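Local structure of PbSGBP-B lipoprotein (Prevotella bryantii B14, 6D2Y) at residues Gly36-Tyr41 against Met114-Asn119; Ile64-Asp69 against Lys75-Asn80. The protein probably binds polysaccharides at the cell surface as a lipoprotein built of successive beta-sandwich domains, and carries a magnesium ion. One frame throughout, in Å; residues are numbered along the deposited sequence.

Contact 1 (Gly36-Tyr41 against Met114-Asn119)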
loop_
_atom_site.group_PDB
_atom_site.type_symbol
_atom_site.label_atom_id
_atom_site.label_comp_id
_atom_site.label_asym_id
_atom_site.label_seq_id
_atom_site.Cartn_x
_atom_site.Cartn_y
_atom_site.Cartn_z
ATOM N N GLY A 36 41.564 8.635 35.368
ATOM C CA GLY A 36 42.107 9.088 34.103
ATOM C C GLY A 36 41.007 9.378 33.097
ATOM O O GLY A 36 39.816 9.188 33.351
ATOM N N THR A 37 41.438 9.850 31.927
ATOM C CA THR A 37 40.515 10.198 30.857
ATOM C C THR A 37 40.399 9.036 29.888
ATOM O O THR A 37 41.417 8.617 29.315
ATOM C CB THR A 37 40.982 11.449 30.124
ATOM O OG1 THR A 37 41.393 12.438 31.077
ATOM C CG2 THR A 37 39.859 12.013 29.270
ATOM N N PRO A 38 39.205 8.493 29.667
ATOM C CA PRO A 38 39.079 7.336 28.774
ATOM C C PRO A 38 39.290 7.722 27.318
ATOM O O PRO A 38 38.855 8.783 26.865
ATOM C CB PRO A 38 37.647 6.853 29.023
ATOM C CG PRO A 38 36.917 8.075 29.475
ATOM C CD PRO A 38 37.914 8.884 30.261
ATOM N N THR A 39 39.973 6.843 26.590
ATOM C CA THR A 39 40.207 6.995 25.164
ATOM C C THR A 39 39.695 5.758 24.434
ATOM O O THR A 39 39.575 4.679 25.017
ATOM C CB THR A 39 41.699 7.201 24.859
ATOM O OG1 THR A 39 42.400 5.962 25.030
ATOM C CG2 THR A 39 42.297 8.245 25.790
ATOM N N VAL A 40 39.386 5.924 23.149
ATOM C CA VAL A 40 38.933 4.825 22.299
ATOM C C VAL A 40 39.781 4.806 21.040
ATOM O O VAL A 40 39.764 5.765 20.260
ATOM C CB VAL A 40 37.445 4.938 21.936
ATOM C CG1 VAL A 40 37.123 4.027 20.758
ATOM C CG2 VAL A 40 36.604 4.547 23.112
ATOM N N TYR A 41 40.506 3.709 20.833
ATOM C CA TYR A 41 41.317 3.582 19.630
ATOM C C TYR A 41 40.463 3.177 18.434
ATOM O O TYR A 41 40.642 3.709 17.333
ATOM C CB TYR A 41 42.445 2.574 19.863
ATOM C CG TYR A 41 43.339 2.893 21.049
ATOM C CD1 TYR A 41 44.177 1.925 21.584
ATOM C CD2 TYR A 41 43.358 4.163 21.621
ATOM C CE1 TYR A 41 44.996 2.206 22.661
ATOM C CE2 TYR A 41 44.173 4.451 22.698
ATOM C CZ TYR A 41 44.991 3.469 23.212
ATOM O OH TYR A 41 45.808 3.752 24.281
HETATM N N MSE A 114 31.010 9.757 26.305
HETATM C CA MSE A 114 31.482 9.038 27.477
HETATM C C MSE A 114 31.553 9.988 28.658
HETATM O O MSE A 114 32.168 11.054 28.561
HETATM C CB MSE A 114 32.843 8.415 27.213
HETATM C CG MSE A 114 32.978 7.847 25.823
HETATM SE SE MSE A 114 34.824 7.434 25.404
HETATM C CE MSE A 114 34.669 5.549 25.651
ATOM N N ILE A 115 30.916 9.611 29.767
ATOM C CA ILE A 115 30.845 10.453 30.957
ATOM C C ILE A 115 31.647 9.802 32.077
ATOM O O ILE A 115 31.410 8.640 32.435
ATOM C CB ILE A 115 29.402 10.719 31.416
ATOM C CG1 ILE A 115 28.547 11.354 30.314
ATOM C CG2 ILE A 115 29.417 11.637 32.621
ATOM C CD1 ILE A 115 27.063 11.307 30.609
ATOM N N THR A 116 32.577 10.563 32.640
ATOM C CA THR A 116 33.398 10.096 33.740
ATOM C C THR A 116 32.666 10.291 35.067
ATOM O O THR A 116 31.528 10.768 35.125
ATOM C CB THR A 116 34.731 10.831 33.734
ATOM O OG1 THR A 116 34.498 12.228 33.951
ATOM C CG2 THR A 116 35.407 10.648 32.386
ATOM N N ALA A 117 33.339 9.909 36.154
ATOM C CA ALA A 117 32.756 10.061 37.483
ATOM C C ALA A 117 32.532 11.526 37.832
ATOM O O ALA A 117 31.568 11.857 38.534
ATOM C CB ALA A 117 33.654 9.392 38.522
ATOM N N SER A 118 33.396 12.415 37.348
ATOM C CA SER A 118 33.262 13.847 37.589
ATOM C C SER A 118 32.279 14.518 36.638
ATOM O O SER A 118 32.265 15.751 36.558
ATOM C CB SER A 118 34.632 14.525 37.492
ATOM O OG SER A 118 35.415 13.963 36.454
ATOM N N ASN A 119 31.467 13.737 35.926
ATOM C CA ASN A 119 30.467 14.232 34.981
ATOM C C ASN A 119 31.088 15.008 33.821
ATOM O O ASN A 119 30.418 15.838 33.197
ATOM C CB ASN A 119 29.406 15.088 35.685
ATOM C CG ASN A 119 28.001 14.796 35.193
ATOM O OD1 ASN A 119 27.472 13.703 35.403
ATOM N ND2 ASN A 119 27.390 15.772 34.532
#
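Val-40 meets the selenomethionine Met-114 methyl to methyl: CG2 of Val-40 lies 3.3 Å from CE of Met-114, tighter than ordinary van der Waals contact between carbons. The selenium stands a little farther back, with SE of Met-114 4.1 Å from CG2 of Val-40, so the valine branch sits against the end of the chain rather than along its stem. The two side chains run askew to each other. Met-114 is extended through CB and CG (chi2 167°) and then bends at the selenium (chi3 103°), which swings its methyl round to the valine. Beyond this pair, the ring of Pro-38 receives the methyl of Thr-116, again at a slant; CD of Pro-38 is 3.7 Å from CG2 of Thr-116 and CG of Pro-38 is 4.2 Å from the same methyl. All four side chains leave their backbones toward the opposing segment, and the side-chain pairs meet through carbon atoms alone, apart from the selenium. Strands 39-45 and 111-116 belong to the two facing sheets of a beta sandwich, and the backbones come nearest where Pro-38, just before the first strand, approaches the second: CA of Pro-38 is 7.9 Å from CA of Met-114. Thr-116 divides its branches between two tasks. While CG2 packs on the proline, OG1 shares a hydrogen bond of 3.2 Å with OG of Ser-118. Thr-116 is also the first residue of a type I turn, closed by Asn-119 N bonding to Thr-116 O at 3.1 Å. Asp-120 adds a weak bond from its backbone N to Thr-116 OG1 and another bond between its OD2 and Ser-118 OG. Leu-66 touches both Val-40 and Met-114, whereas Ile-122 touches both Pro-38 and Thr-116.

Contact 2 (Ile64-Asp69 against Lys75-Asn80)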
loop_
_atom_site.group_PDB
_atom_site.type_symbol
_atom_site.label_atom_id
_atom_site.label_comp_id
_atom_site.label_asym_id
_atom_site.label_seq_id
_atom_site.Cartn_x
_atom_site.Cartn_y
_atom_site.Cartn_z
ATOM N N ILE A 64 28.447 -3.763 20.592
ATOM C CA ILE A 64 29.757 -3.373 20.091
ATOM C C ILE A 64 30.761 -3.442 21.235
ATOM O O ILE A 64 30.399 -3.483 22.413
ATOM C CB ILE A 64 29.741 -1.964 19.465
ATOM C CG1 ILE A 64 29.391 -0.916 20.524
ATOM C CG2 ILE A 64 28.760 -1.905 18.307
ATOM C CD1 ILE A 64 29.374 0.501 19.998
ATOM N N CYS A 65 32.042 -3.453 20.870
ATOM C CA CYS A 65 33.128 -3.535 21.841
ATOM C C CYS A 65 34.103 -2.394 21.603
ATOM O O CYS A 65 34.676 -2.278 20.514
ATOM C CB CYS A 65 33.853 -4.879 21.756
ATOM S SG CYS A 65 35.249 -5.009 22.895
ATOM N N LEU A 66 34.295 -1.561 22.622
ATOM C CA LEU A 66 35.239 -0.456 22.547
ATOM C C LEU A 66 36.652 -0.956 22.807
ATOM O O LEU A 66 36.872 -1.832 23.647
ATOM C CB LEU A 66 34.875 0.628 23.563
ATOM C CG LEU A 66 33.788 1.660 23.232
ATOM C CD1 LEU A 66 32.516 1.032 22.695
ATOM C CD2 LEU A 66 33.472 2.475 24.469
ATOM N N VAL A 67 37.614 -0.395 22.081
ATOM C CA VAL A 67 39.018 -0.763 22.230
ATOM C C VAL A 67 39.786 0.522 22.517
ATOM O O VAL A 67 40.098 1.291 21.602
ATOM C CB VAL A 67 39.571 -1.488 20.998
ATOM C CG1 VAL A 67 41.077 -1.667 21.116
ATOM C CG2 VAL A 67 38.889 -2.839 20.842
ATOM N N GLY A 68 40.075 0.763 23.792
ATOM C CA GLY A 68 40.805 1.936 24.226
ATOM C C GLY A 68 41.505 1.658 25.538
ATOM O O GLY A 68 41.701 0.492 25.883
ATOM N N ASP A 69 41.915 2.696 26.265
ATOM C CA ASP A 69 42.545 2.531 27.570
ATOM C C ASP A 69 41.822 3.383 28.607
ATOM O O ASP A 69 41.118 4.341 28.274
ATOM C CB ASP A 69 44.047 2.899 27.558
ATOM C CG ASP A 69 44.876 2.034 26.604
ATOM O OD1 ASP A 69 46.119 2.129 26.662
ATOM O OD2 ASP A 69 44.315 1.275 25.790
ATOM N N LYS A 75 31.724 6.209 33.466
ATOM C CA LYS A 75 30.569 5.930 34.310
ATOM C C LYS A 75 29.293 5.773 33.497
ATOM O O LYS A 75 28.467 4.906 33.802
ATOM C CB LYS A 75 30.397 7.039 35.352
ATOM C CG LYS A 75 31.306 6.876 36.553
ATOM C CD LYS A 75 31.508 5.404 36.877
ATOM C CE LYS A 75 32.665 5.196 37.830
ATOM N NZ LYS A 75 33.603 4.190 37.269
ATOM N N GLY A 76 29.119 6.589 32.462
ATOM C CA GLY A 76 27.958 6.484 31.606
ATOM C C GLY A 76 28.348 6.648 30.152
ATOM O O GLY A 76 29.374 7.246 29.821
ATOM N N ILE A 77 27.505 6.096 29.282
ATOM C CA ILE A 77 27.649 6.228 27.838
ATOM C C ILE A 77 26.290 6.603 27.266
ATOM O O ILE A 77 25.289 5.938 27.554
ATOM C CB ILE A 77 28.161 4.924 27.192
ATOM C CG1 ILE A 77 29.622 4.665 27.564
ATOM C CG2 ILE A 77 28.003 4.974 25.683
ATOM C CD1 ILE A 77 30.218 3.432 26.904
ATOM N N LEU A 78 26.249 7.658 26.460
ATOM C CA LEU A 78 25.060 7.999 25.694
ATOM C C LEU A 78 25.372 7.936 24.211
ATOM O O LEU A 78 26.364 8.516 23.757
ATOM C CB LEU A 78 24.545 9.389 26.038
ATOM C CG LEU A 78 23.925 9.520 27.417
ATOM C CD1 LEU A 78 24.988 10.130 28.301
ATOM C CD2 LEU A 78 22.661 10.405 27.368
ATOM N N PHE A 79 24.524 7.236 23.467
ATOM C CA PHE A 79 24.503 7.302 22.013
ATOM C C PHE A 79 23.498 8.379 21.621
ATOM O O PHE A 79 22.290 8.208 21.824
ATOM C CB PHE A 79 24.120 5.946 21.430
ATOM C CG PHE A 79 25.192 4.909 21.560
ATOM C CD1 PHE A 79 25.316 4.154 22.716
ATOM C CD2 PHE A 79 26.074 4.685 20.521
ATOM C CE1 PHE A 79 26.306 3.191 22.830
ATOM C CE2 PHE A 79 27.064 3.727 20.627
ATOM C CZ PHE A 79 27.180 2.979 21.782
ATOM N N ASN A 80 23.997 9.490 21.073
ATOM C CA ASN A 80 23.188 10.684 20.805
ATOM C C ASN A 80 22.578 11.119 22.131
ATOM O O ASN A 80 23.339 11.440 23.060
ATOM C CB ASN A 80 22.194 10.393 19.679
ATOM C CG ASN A 80 22.872 9.910 18.420
ATOM O OD1 ASN A 80 23.552 10.674 17.725
ATOM N ND2 ASN A 80 22.679 8.636 18.109
#
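Ile-64 meets Phe-79 end-on, its terminal methyl arriving at the rim of the aromatic ring, near the ring plane: CD1 of Ile-64 is 3.8 Å from CZ of Phe-79 and 4.0 Å from CE2 of Phe-79. CG1 of Ile-64 lies between its backbone N and carbonyl carbon (chi1 63°), and from there the chain runs straight out to the ring. The two side chains approach from opposing directions. Two residues along each strand, Leu-66 and Ile-77 meet tip to tip, CD2 of Leu-66 lying 4.2 Å from CD1 of Ile-77. Strands 63-69 and 74-79 lie in different sheets of the sandwich, and the backbones are far enough apart that only the ends of the side chains meet: CA of Leu-66 is 11.4 Å from CA of Ile-77. All four residues are buried, making this apolar contact part of the core between the sheets. Leu-96 packs on both Leu-66 and Ile-77, and Met-112 touches both Leu-66 and Phe-79. Near the start of strand 74-79, a classic beta bulge sets Lys-75 and Gly-76 together opposite Ile-115 of the adjacent strand. Past its other end, Asn-80 OD1 accepts hydrogen bonds from the backbone N atoms of Thr-109 and Asp-110.

Overall arrangement
From the N terminus, the chain enters through 36-41 into strand 39-45, passes through 57-59 of the five-stranded sheet, returns to the three-stranded sheet at 64-69, and crosses again to the five-stranded sheet at 75-80. Contact 2 closes this last short loop. Only at 114-119 does contact 1 close the longer one, which encloses contact 2 entirely. Each contact joins the two sheets of the N-terminal sandwich, far from the magnesium site. Their centres are 9 Å apart, and neighbouring strands link them within each sheet: Tyr-41 N probably bonds to Val-67 O in one, Lys-75 N to Ile-115 O in the other. Between the sheets, Met-114 packs on Leu-66, making the two contacts continuous.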